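Local coordinates for molybdopterin biosynthesis moeA protein (Pyrococcus horikoshii, PDB 1WU2), which probably takes part in molybdenum cofactor biosynthesis, acting on molybdopterin in the step that delivers molybdenum, at residues Y61-E66 and I77-I82; E83-P86 and V90-E93; I101-G106 and N114-Q119; E152-K157 and V166-A171. One frame throughout, in Å; residues are numbered along the deposited sequence.

Interaction 1: Y61-E66 and I77-I82; sequences YAIRAE and IELTVI
The backbones of Tyr61 and Ile63 run opposite in sense to those of Val81 and Leu79. The CA atoms lie 8.2 Å apart for Tyr61 and Val81, and 8.3 Å apart for Ile63 and Leu79. This is too wide for direct strand pairing, because strands 60-63 and 77-84 are second neighbours in a mixed beta sheet, which the short spacing suggests is strongly bent. Strand 99-103 lies between them in the sheet order, and Ala62 is backbone-bonded to Ile101 of that strand. The contact is made wholly by side chains, two steps of a small apolar core.

In each step the residues' CB atoms point at the partner, and the side chains cross at about a right angle. At the first, methyl CG2 of Val81 comes up to one side of the Tyr61 ring at an oblique angle, 3.9 Å from CE1 and 4.2 Å from CD1. A beta-branched valine suits a strand and offers a compact methyl to the broad ring, whose other neighbours include Ile129, Val122 and the aliphatic part of Lys102.

The second step joins two branched aliphatic chains, suited to filling the interior without polar groups to satisfy. Ile63 holds CG1 in the crowded position between backbone N and carbonyl carbon (chi1 63°), which leaves the shorter branch, CG2, to face the partner strand. Leu79 reaches up with one methyl only: its CD1 sits 4.0 Å from Ile63 CB and presses to 3.4 Å from Ile63 CG2, closer than usual carbon packing.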
loop_
_atom_site.group_PDB
_atom_site.type_symbol
_atom_site.label_atom_id
_atom_site.label_comp_id
_atom_site.label_asym_id
_atom_site.label_seq_id
_atom_site.Cartn_x
_atom_site.Cartn_y
_atom_site.Cartn_z
ATOM N N TYR A 61 -18.695 2.361 42.659
ATOM C CA TYR A 61 -18.670 3.334 43.745
ATOM C C TYR A 61 -17.323 4.053 43.769
ATOM O O TYR A 61 -16.277 3.419 43.889
ATOM C CB TYR A 61 -18.907 2.636 45.085
ATOM C CG TYR A 61 -20.271 1.996 45.198
ATOM C CD1 TYR A 61 -21.381 2.742 45.582
ATOM C CD2 TYR A 61 -20.453 0.647 44.912
ATOM C CE1 TYR A 61 -22.639 2.160 45.680
ATOM C CE2 TYR A 61 -21.703 0.056 45.008
ATOM C CZ TYR A 61 -22.792 0.818 45.393
ATOM O OH TYR A 61 -24.034 0.235 45.488
ATOM N N ALA A 62 -17.355 5.377 43.650
ATOM C CA ALA A 62 -16.149 6.190 43.719
ATOM C C ALA A 62 -15.672 6.293 45.169
ATOM O O ALA A 62 -16.326 6.915 46.001
ATOM C CB ALA A 62 -16.414 7.571 43.138
ATOM N N ILE A 63 -14.534 5.668 45.461
ATOM C CA ILE A 63 -13.994 5.611 46.816
ATOM C C ILE A 63 -12.600 6.219 46.870
ATOM O O ILE A 63 -12.099 6.739 45.874
ATOM C CB ILE A 63 -13.947 4.141 47.305
ATOM C CG1 ILE A 63 -13.008 3.302 46.428
ATOM C CG2 ILE A 63 -15.347 3.539 47.306
ATOM C CD1 ILE A 63 -12.576 2.000 47.067
ATOM N N ARG A 64 -11.989 6.154 48.049
ATOM C CA ARG A 64 -10.570 6.430 48.202
ATOM C C ARG A 64 -9.859 5.088 48.175
ATOM O O ARG A 64 -10.206 4.188 48.939
ATOM C CB ARG A 64 -10.284 7.129 49.532
ATOM C CG ARG A 64 -11.210 8.290 49.861
ATOM C CD ARG A 64 -10.796 9.586 49.212
ATOM N NE ARG A 64 -9.615 10.157 49.864
ATOM C CZ ARG A 64 -9.612 11.235 50.649
ATOM N NH1 ARG A 64 -10.732 11.907 50.905
ATOM N NH2 ARG A 64 -8.471 11.652 51.184
ATOM N N ALA A 65 -8.885 4.944 47.282
ATOM C CA ALA A 65 -8.053 3.745 47.231
ATOM C C ALA A 65 -7.349 3.531 48.569
ATOM O O ALA A 65 -7.215 2.403 49.034
ATOM C CB ALA A 65 -7.029 3.861 46.105
ATOM N N GLU A 66 -6.930 4.635 49.188
ATOM C CA GLU A 66 -6.194 4.615 50.454
ATOM C C GLU A 66 -6.976 3.940 51.587
ATOM O O GLU A 66 -6.384 3.320 52.468
ATOM C CB GLU A 66 -5.828 6.048 50.874
ATOM C CG GLU A 66 -4.735 6.707 50.032
ATOM C CD GLU A 66 -5.220 7.166 48.663
ATOM O OE1 GLU A 66 -6.283 7.828 48.581
ATOM O OE2 GLU A 66 -4.534 6.863 47.663
ATOM N N ILE A 77 -13.577 -3.569 55.153
ATOM C CA ILE A 77 -13.654 -2.130 55.393
ATOM C C ILE A 77 -15.049 -1.658 54.990
ATOM O O ILE A 77 -15.508 -1.937 53.881
ATOM C CB ILE A 77 -12.542 -1.364 54.614
ATOM C CG1 ILE A 77 -11.265 -1.270 55.456
ATOM C CG2 ILE A 77 -12.994 0.049 54.224
ATOM C CD1 ILE A 77 -10.497 -2.566 55.558
ATOM N N GLU A 78 -15.717 -0.952 55.898
ATOM C CA GLU A 78 -17.049 -0.421 55.639
ATOM C C GLU A 78 -16.954 1.020 55.147
ATOM O O GLU A 78 -16.210 1.825 55.704
ATOM C CB GLU A 78 -17.903 -0.487 56.909
ATOM C CG GLU A 78 -19.393 -0.304 56.665
ATOM C CD GLU A 78 -20.179 -0.121 57.948
ATOM O OE1 GLU A 78 -20.325 1.036 58.395
ATOM O OE2 GLU A 78 -20.656 -1.131 58.509
ATOM N N LEU A 79 -17.698 1.326 54.086
ATOM C CA LEU A 79 -17.857 2.695 53.600
ATOM C C LEU A 79 -19.341 3.059 53.590
ATOM O O LEU A 79 -20.201 2.182 53.620
ATOM C CB LEU A 79 -17.267 2.847 52.194
ATOM C CG LEU A 79 -15.831 2.357 51.989
ATOM C CD1 LEU A 79 -15.480 2.355 50.510
ATOM C CD2 LEU A 79 -14.838 3.207 52.776
ATOM N N THR A 80 -19.633 4.356 53.547
ATOM C CA THR A 80 -21.007 4.847 53.566
ATOM C C THR A 80 -21.336 5.547 52.245
ATOM O O THR A 80 -20.591 6.413 51.789
ATOM C CB THR A 80 -21.216 5.816 54.755
ATOM O OG1 THR A 80 -20.661 5.255 55.953
ATOM C CG2 THR A 80 -22.698 5.975 55.079
ATOM N N VAL A 81 -22.455 5.156 51.641
ATOM C CA VAL A 81 -22.912 5.727 50.379
ATOM C C VAL A 81 -23.752 6.980 50.646
ATOM O O VAL A 81 -24.909 6.889 51.068
ATOM C CB VAL A 81 -23.729 4.697 49.560
ATOM C CG1 VAL A 81 -24.130 5.269 48.199
ATOM C CG2 VAL A 81 -22.933 3.407 49.383
ATOM N N ILE A 82 -23.149 8.145 50.399
ATOM C CA ILE A 82 -23.797 9.444 50.608
ATOM C C ILE A 82 -24.588 9.939 49.392
ATOM O O ILE A 82 -25.446 10.811 49.526
ATOM C CB ILE A 82 -22.747 10.519 51.001
ATOM C CG1 ILE A 82 -21.858 10.876 49.790
ATOM C CG2 ILE A 82 -21.956 10.058 52.233
ATOM C CD1 ILE A 82 -20.441 11.320 50.121
#

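Interaction 2: E83-P86 and V90-E93; sequences EEVP and VAKE
The loop that crosses from strand 77-84 to its parallel neighbour 99-103 folds back at its start, and Glu83 and Val85 on the departing chain meet Ala91, Lys92 and Glu93 on the returning one. The two runs pass in opposite directions, with 5.6 Å between the CA atoms of Val85 and Ala91.

Polar contact centres on the Glu83 carboxylate, which takes two successive backbone amides. Lys92 N gives a nearly straight bond (166°) to Glu83 OE2, 3.2 Å away, on the syn lone pair, the side of the other oxygen. Glu93 N bonds to Glu83 OE1, also at 3.2 Å, but from 36° above the carboxylate plane. Using both oxygens fixes the rotation of the group. Reaching them takes length: CG of Glu83 stands anti to the backbone N (chi1 -179°) and the chain stays extended beyond it, so glutamate spans from the strand to the loop. The Lys92 chain crosses that of Glu83 at a slant, its CG 3.5 Å from Glu83 OE2, while its ammonium group lies farther off and makes no salt bridge here.

Beside the polar pair, nearer the turn, is an apolar patch. Methyl CG2 of Val85 touches Ala91 CB at 3.7 Å, and Val85 CG1 comes within 3.8 Å of Val90 C. The small alanine lets the loop lie close, and Ile101 of the next strand also touches Val85. Glu84, the residue between, forms a salt bridge with Arg124. Together these contacts give a compact beta-loop-beta connection, in which a strand-end carboxylate holds consecutive backbone amides of a surface loop.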
loop_
_atom_site.group_PDB
_atom_site.type_symbol
_atom_site.label_atom_id
_atom_site.label_comp_id
_atom_site.label_asym_id
_atom_site.label_seq_id
_atom_site.Cartn_x
_atom_site.Cartn_y
_atom_site.Cartn_z
ATOM N N GLU A 83 -24.284 9.408 48.211
ATOM C CA GLU A 83 -24.959 9.840 46.986
ATOM C C GLU A 83 -24.976 8.768 45.900
ATOM O O GLU A 83 -24.097 7.911 45.835
ATOM C CB GLU A 83 -24.299 11.109 46.433
ATOM C CG GLU A 83 -24.954 11.647 45.165
ATOM C CD GLU A 83 -24.372 12.961 44.692
ATOM O OE1 GLU A 83 -23.160 13.188 44.884
ATOM O OE2 GLU A 83 -25.132 13.764 44.109
ATOM N N GLU A 84 -26.000 8.833 45.056
ATOM C CA GLU A 84 -26.066 8.067 43.823
ATOM C C GLU A 84 -26.345 9.037 42.680
ATOM O O GLU A 84 -27.420 9.636 42.612
ATOM C CB GLU A 84 -27.165 7.008 43.906
ATOM C CG GLU A 84 -27.053 6.108 45.126
ATOM C CD GLU A 84 -27.938 4.881 45.036
ATOM O OE1 GLU A 84 -28.997 4.947 44.375
ATOM O OE2 GLU A 84 -27.570 3.850 45.634
ATOM N N VAL A 85 -25.363 9.197 41.797
ATOM C CA VAL A 85 -25.436 10.150 40.698
ATOM C C VAL A 85 -26.268 9.541 39.569
ATOM O O VAL A 85 -25.898 8.494 39.039
ATOM C CB VAL A 85 -24.024 10.501 40.163
ATOM C CG1 VAL A 85 -24.098 11.549 39.057
ATOM C CG2 VAL A 85 -23.117 10.984 41.293
ATOM N N PRO A 86 -27.385 10.177 39.198
ATOM C CA PRO A 86 -28.195 9.700 38.065
ATOM C C PRO A 86 -27.430 9.748 36.745
ATOM O O PRO A 86 -26.336 10.314 36.693
ATOM C CB PRO A 86 -29.376 10.680 38.028
ATOM C CG PRO A 86 -29.388 11.346 39.358
ATOM C CD PRO A 86 -27.972 11.380 39.818
ATOM N N VAL A 90 -23.610 15.005 37.380
ATOM C CA VAL A 90 -22.368 15.141 38.136
ATOM C C VAL A 90 -22.680 15.060 39.633
ATOM O O VAL A 90 -23.757 15.466 40.072
ATOM C CB VAL A 90 -21.666 16.484 37.821
ATOM C CG1 VAL A 90 -20.361 16.619 38.598
ATOM C CG2 VAL A 90 -21.407 16.617 36.325
ATOM N N ALA A 91 -21.731 14.536 40.407
ATOM C CA ALA A 91 -21.898 14.391 41.852
ATOM C C ALA A 91 -21.941 15.747 42.554
ATOM O O ALA A 91 -21.059 16.585 42.362
ATOM C CB ALA A 91 -20.776 13.543 42.433
ATOM N N LYS A 92 -22.970 15.947 43.371
ATOM C CA LYS A 92 -23.115 17.164 44.167
ATOM C C LYS A 92 -22.194 17.133 45.388
ATOM O O LYS A 92 -21.680 18.169 45.803
ATOM C CB LYS A 92 -24.567 17.349 44.631
ATOM C CG LYS A 92 -25.633 17.182 43.545
ATOM C CD LYS A 92 -25.417 18.127 42.369
ATOM C CE LYS A 92 -26.659 18.195 41.485
ATOM N NZ LYS A 92 -27.536 19.357 41.817
ATOM N N GLU A 93 -21.994 15.941 45.951
ATOM C CA GLU A 93 -21.219 15.767 47.181
ATOM C C GLU A 93 -19.779 15.344 46.892
ATOM O O GLU A 93 -19.479 14.813 45.822
ATOM C CB GLU A 93 -21.897 14.733 48.097
ATOM C CG GLU A 93 -22.558 15.327 49.341
ATOM C CD GLU A 93 -23.983 15.795 49.093
ATOM O OE1 GLU A 93 -24.218 16.509 48.095
ATOM O OE2 GLU A 93 -24.874 15.450 49.899
#

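Interaction 3: I101-G106 and N114-Q119; sequences IKVLTG and NAVIMQ
Two kinds of contact, one polar and one apolar, join Lys102 and Val103 to Gln119 and Val116 in the mixed sheet. Strands 99-103 and 115-118 both pair antiparallel with strand 60-63, which runs between them. They therefore meet through side chains, with CA atoms of Val103 and Val116 8.5 Å apart.

The apolar contact is a single pair of valine methyls. Valine suits both places, since a beta-branched chain is well fitted to extended backbone. CG2 of Val103 meets CG1 of Val116 at 4.2 Å, an easy van der Waals distance in the interior, where Ile109 also covers Val116.

The polar contact lies nearer the surface, at the end of the strands. The Lys102 chain leaves the backbone with CG turned away from N (chi1 -163°) and runs extended as far as CE, its aliphatic part lying by Tyr61 and Glu84, before it bends at the last torsion. Gln119 comes across it at about a right angle, extended beyond CG. The two long chains together span the 8.5 Å between the CA atoms of Lys102 and Gln119, and the neutral amide offers an oxygen to the lysine ammonium. As modelled, the donor stands 46° above the carbonyl plane, off the lone pairs, with a C=O...N angle of 133°. Both this geometry and the bond length are doubtful, for Lys102 NZ and Gln119 OE1 lie only 2.5 Å apart, shorter than such a bond should be.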
loop_
_atom_site.group_PDB
_atom_site.type_symbol
_atom_site.label_atom_id
_atom_site.label_comp_id
_atom_site.label_asym_id
_atom_site.label_seq_id
_atom_site.Cartn_x
_atom_site.Cartn_y
_atom_site.Cartn_z
ATOM N N ILE A 101 -19.476 7.111 46.547
ATOM C CA ILE A 101 -20.548 7.691 45.734
ATOM C C ILE A 101 -20.823 6.810 44.522
ATOM O O ILE A 101 -19.999 6.723 43.620
ATOM C CB ILE A 101 -20.172 9.128 45.276
ATOM C CG1 ILE A 101 -20.141 10.075 46.477
ATOM C CG2 ILE A 101 -21.158 9.644 44.215
ATOM C CD1 ILE A 101 -19.600 11.455 46.167
ATOM N N LYS A 102 -21.983 6.162 44.504
ATOM C CA LYS A 102 -22.400 5.362 43.355
ATOM C C LYS A 102 -22.384 6.179 42.066
ATOM O O LYS A 102 -23.002 7.240 41.990
ATOM C CB LYS A 102 -23.802 4.786 43.573
ATOM C CG LYS A 102 -24.153 3.639 42.635
ATOM C CD LYS A 102 -25.438 2.942 43.070
ATOM C CE LYS A 102 -25.536 1.534 42.507
ATOM N NZ LYS A 102 -25.838 1.551 41.057
ATOM N N VAL A 103 -21.657 5.684 41.068
ATOM C CA VAL A 103 -21.622 6.291 39.742
ATOM C C VAL A 103 -21.922 5.262 38.655
ATOM O O VAL A 103 -21.947 4.062 38.908
ATOM C CB VAL A 103 -20.251 6.949 39.455
ATOM C CG1 VAL A 103 -20.051 8.166 40.340
ATOM C CG2 VAL A 103 -19.095 5.950 39.632
ATOM N N LEU A 104 -22.170 5.752 37.446
ATOM C CA LEU A 104 -22.280 4.906 36.260
ATOM C C LEU A 104 -21.058 5.132 35.378
ATOM O O LEU A 104 -20.284 6.058 35.611
ATOM C CB LEU A 104 -23.555 5.236 35.485
ATOM C CG LEU A 104 -24.867 4.906 36.206
ATOM C CD1 LEU A 104 -26.032 5.668 35.585
ATOM C CD2 LEU A 104 -25.138 3.407 36.186
ATOM N N THR A 105 -20.890 4.279 34.371
ATOM C CA THR A 105 -19.806 4.420 33.400
ATOM C C THR A 105 -19.994 5.723 32.632
ATOM O O THR A 105 -21.098 6.024 32.189
ATOM C CB THR A 105 -19.804 3.239 32.409
ATOM O OG1 THR A 105 -19.686 1.998 33.116
ATOM C CG2 THR A 105 -18.566 3.271 31.510
ATOM N N GLY A 106 -18.916 6.490 32.486
ATOM C CA GLY A 106 -18.967 7.788 31.836
ATOM C C GLY A 106 -19.041 8.955 32.810
ATOM O O GLY A 106 -18.661 10.074 32.470
ATOM N N ASN A 114 -10.407 8.912 44.088
ATOM C CA ASN A 114 -9.310 8.567 43.184
ATOM C C ASN A 114 -9.394 7.126 42.666
ATOM O O ASN A 114 -8.450 6.633 42.054
ATOM C CB ASN A 114 -7.948 8.842 43.847
ATOM C CG ASN A 114 -7.665 7.931 45.033
ATOM O OD1 ASN A 114 -8.544 7.227 45.513
ATOM N ND2 ASN A 114 -6.425 7.951 45.511
ATOM N N ALA A 115 -10.531 6.468 42.891
ATOM C CA ALA A 115 -10.756 5.109 42.396
ATOM C C ALA A 115 -12.242 4.760 42.314
ATOM O O ALA A 115 -13.081 5.425 42.916
ATOM C CB ALA A 115 -10.029 4.102 43.278
ATOM N N VAL A 116 -12.552 3.713 41.554
ATOM C CA VAL A 116 -13.912 3.188 41.448
ATOM C C VAL A 116 -13.891 1.659 41.541
ATOM O O VAL A 116 -13.100 0.996 40.873
ATOM C CB VAL A 116 -14.603 3.623 40.132
ATOM C CG1 VAL A 116 -16.036 3.097 40.074
ATOM C CG2 VAL A 116 -14.597 5.146 39.992
ATOM N N ILE A 117 -14.768 1.118 42.384
ATOM C CA ILE A 117 -14.901 -0.326 42.575
ATOM C C ILE A 117 -16.171 -0.809 41.886
ATOM O O ILE A 117 -17.223 -0.194 42.016
ATOM C CB ILE A 117 -14.913 -0.699 44.093
ATOM C CG1 ILE A 117 -15.021 -2.220 44.287
ATOM C CG2 ILE A 117 -16.064 -0.003 44.847
ATOM C CD1 ILE A 117 -13.698 -2.917 44.464
HETATM N N MSE A 118 -16.061 -1.915 41.156
HETATM C CA MSE A 118 -17.203 -2.504 40.460
HETATM C C MSE A 118 -18.330 -2.826 41.437
HETATM O O MSE A 118 -18.084 -3.260 42.564
HETATM C CB MSE A 118 -16.782 -3.783 39.744
HETATM C CG MSE A 118 -15.757 -3.574 38.653
HETATM SE SE MSE A 118 -15.450 -5.209 37.674
HETATM C CE MSE A 118 -17.049 -5.199 36.576
ATOM N N GLN A 119 -19.563 -2.596 40.989
ATOM C CA GLN A 119 -20.768 -2.839 41.789
ATOM C C GLN A 119 -20.798 -4.241 42.387
ATOM O O GLN A 119 -21.068 -4.426 43.573
ATOM C CB GLN A 119 -22.011 -2.682 40.905
ATOM C CG GLN A 119 -22.878 -1.486 41.230
ATOM C CD GLN A 119 -23.820 -1.134 40.093
ATOM O OE1 GLN A 119 -24.160 0.030 39.906
ATOM N NE2 GLN A 119 -24.239 -2.139 39.330
#

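Interaction 4: E152-K157 and V166-A171; sequences EVVLRK and VAMLKA
Val154 slants across Met168 while Leu155 meets Leu169 at about a right angle, two apolar contacts that lay helix 163-171 against the end of strand 153-155. The chain turns a corner at Val154, and this allows two consecutive residues, Val154 and Leu155, both to point at the helix.

With CG1 of Val154 anti to the carbonyl carbon (chi1 -52°), CG2 is left between N and the carbonyl carbon, and that methyl touches CG of Met168 at 3.9 Å. Met168, a selenomethionine in the crystal, is the flexible member: bent at two torsions, its chain turns past the valine, with Leu366 of the second subunit packing on it too. Leu155 sends one methyl, CD1, against the branch end of Leu169, 4.1 Å from both its CD2 and its CG. The branched leucines supply broad apolar ends suited to a buried contact. Ile44, from the strand paired with 153-155, also touches Val154 and Leu169, and Leu370 of the second subunit covers Leu155.

Lys170 forms a salt bridge with Glu196 of the second subunit, so the helix contacts both its own sheet and the partner chain. The arrangement is that of a helix packed on a small two-stranded antiparallel sheet at a dimer interface.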
loop_
_atom_site.group_PDB
_atom_site.type_symbol
_atom_site.label_atom_id
_atom_site.label_comp_id
_atom_site.label_asym_id
_atom_site.label_seq_id
_atom_site.Cartn_x
_atom_site.Cartn_y
_atom_site.Cartn_z
ATOM N N GLU A 152 -0.440 17.635 22.900
ATOM C CA GLU A 152 0.348 16.460 22.549
ATOM C C GLU A 152 0.314 16.261 21.039
ATOM O O GLU A 152 -0.707 16.517 20.401
ATOM C CB GLU A 152 -0.236 15.232 23.244
ATOM C CG GLU A 152 0.664 14.013 23.289
ATOM C CD GLU A 152 0.079 12.907 24.154
ATOM O OE1 GLU A 152 -0.876 12.232 23.701
ATOM O OE2 GLU A 152 0.567 12.722 25.292
ATOM N N VAL A 153 1.437 15.818 20.474
ATOM C CA VAL A 153 1.505 15.461 19.060
ATOM C C VAL A 153 0.809 14.117 18.874
ATOM O O VAL A 153 1.184 13.134 19.507
ATOM C CB VAL A 153 2.968 15.370 18.548
ATOM C CG1 VAL A 153 3.015 14.889 17.095
ATOM C CG2 VAL A 153 3.665 16.712 18.674
ATOM N N VAL A 154 -0.216 14.096 18.021
ATOM C CA VAL A 154 -0.980 12.885 17.712
ATOM C C VAL A 154 -0.593 12.282 16.357
ATOM O O VAL A 154 -0.712 11.076 16.160
ATOM C CB VAL A 154 -2.513 13.148 17.750
ATOM C CG1 VAL A 154 -2.904 13.817 19.059
ATOM C CG2 VAL A 154 -2.975 14.000 16.564
ATOM N N LEU A 155 -0.150 13.128 15.431
ATOM C CA LEU A 155 0.335 12.681 14.125
ATOM C C LEU A 155 1.577 13.473 13.731
ATOM O O LEU A 155 1.554 14.702 13.720
ATOM C CB LEU A 155 -0.742 12.871 13.057
ATOM C CG LEU A 155 -1.932 11.910 13.103
ATOM C CD1 LEU A 155 -3.067 12.438 12.239
ATOM C CD2 LEU A 155 -1.523 10.521 12.656
ATOM N N ARG A 156 2.652 12.762 13.398
ATOM C CA ARG A 156 3.918 13.396 13.044
ATOM C C ARG A 156 3.905 13.897 11.612
ATOM O O ARG A 156 3.113 13.439 10.786
ATOM C CB ARG A 156 5.088 12.418 13.208
ATOM C CG ARG A 156 5.250 11.834 14.602
ATOM C CD ARG A 156 5.871 12.783 15.610
ATOM N NE ARG A 156 5.824 12.227 16.964
ATOM C CZ ARG A 156 5.985 12.931 18.084
ATOM N NH1 ARG A 156 6.221 14.240 18.043
ATOM N NH2 ARG A 156 5.915 12.318 19.263
ATOM N N LYS A 157 4.808 14.834 11.334
ATOM C CA LYS A 157 5.058 15.329 9.988
ATOM C C LYS A 157 5.609 14.194 9.127
ATOM O O LYS A 157 6.466 13.435 9.570
ATOM C CB LYS A 157 6.067 16.486 10.046
ATOM C CG LYS A 157 6.498 17.052 8.695
ATOM C CD LYS A 157 7.747 17.930 8.836
ATOM C CE LYS A 157 8.115 18.616 7.525
ATOM N NZ LYS A 157 8.180 17.666 6.373
ATOM N N VAL A 166 -7.311 9.814 9.720
ATOM C CA VAL A 166 -8.304 10.809 9.309
ATOM C C VAL A 166 -9.407 10.921 10.367
ATOM O O VAL A 166 -9.993 11.987 10.554
ATOM C CB VAL A 166 -8.898 10.468 7.913
ATOM C CG1 VAL A 166 -9.973 11.462 7.503
ATOM C CG2 VAL A 166 -7.797 10.458 6.857
ATOM N N ALA A 167 -9.658 9.819 11.066
ATOM C CA ALA A 167 -10.638 9.771 12.142
ATOM C C ALA A 167 -10.146 10.545 13.361
ATOM O O ALA A 167 -10.932 11.209 14.035
ATOM C CB ALA A 167 -10.921 8.327 12.518
HETATM N N MSE A 168 -8.847 10.445 13.641
HETATM C CA MSE A 168 -8.221 11.186 14.735
HETATM C C MSE A 168 -8.266 12.673 14.440
HETATM O O MSE A 168 -8.377 13.481 15.358
HETATM C CB MSE A 168 -6.766 10.748 14.935
HETATM C CG MSE A 168 -5.998 11.540 15.997
HETATM SE SE MSE A 168 -6.772 11.369 17.776
HETATM C CE MSE A 168 -5.827 9.729 18.335
ATOM N N LEU A 169 -8.174 13.021 13.158
ATOM C CA LEU A 169 -8.254 14.407 12.719
ATOM C C LEU A 169 -9.648 14.967 12.987
ATOM O O LEU A 169 -9.783 16.106 13.421
ATOM C CB LEU A 169 -7.901 14.527 11.233
ATOM C CG LEU A 169 -6.416 14.389 10.881
ATOM C CD1 LEU A 169 -6.219 14.312 9.374
ATOM C CD2 LEU A 169 -5.612 15.543 11.451
ATOM N N LYS A 170 -10.679 14.157 12.748
ATOM C CA LYS A 170 -12.048 14.565 13.046
ATOM C C LYS A 170 -12.286 14.660 14.552
ATOM O O LYS A 170 -13.077 15.487 15.002
ATOM C CB LYS A 170 -13.067 13.607 12.428
ATOM C CG LYS A 170 -14.457 14.232 12.312
ATOM C CD LYS A 170 -15.475 13.259 11.757
ATOM C CE LYS A 170 -16.882 13.830 11.855
ATOM N NZ LYS A 170 -17.834 13.117 10.953
ATOM N N ALA A 171 -11.600 13.818 15.322
ATOM C CA ALA A 171 -11.687 13.847 16.779
ATOM C C ALA A 171 -11.108 15.143 17.342
ATOM O O ALA A 171 -11.548 15.613 18.392
ATOM C CB ALA A 171 -10.972 12.634 17.388
#

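How the interactions relate
From the N terminus the contacts come in series, none nested in or crossing another. Interaction 1 closes the loop between strands 60-63 and 77-84; interaction 2 folds the next loop back on the end of strand 77-84; interaction 3 joins strand 99-103 to 115-118. These three tie one mixed sheet together and touch each other: Val85 N and Lys102 O are 3.1 Å apart, a probable backbone hydrogen bond, as are Ile63 N and Ala115 O at 2.9 Å, where Asn114 and Ala115 form a classic beta bulge opposite Ile63. Interaction 4 stands apart, about 17 Å from interaction 3 at the nearest atoms, and ties a helix to a separate small sheet beside the second subunit.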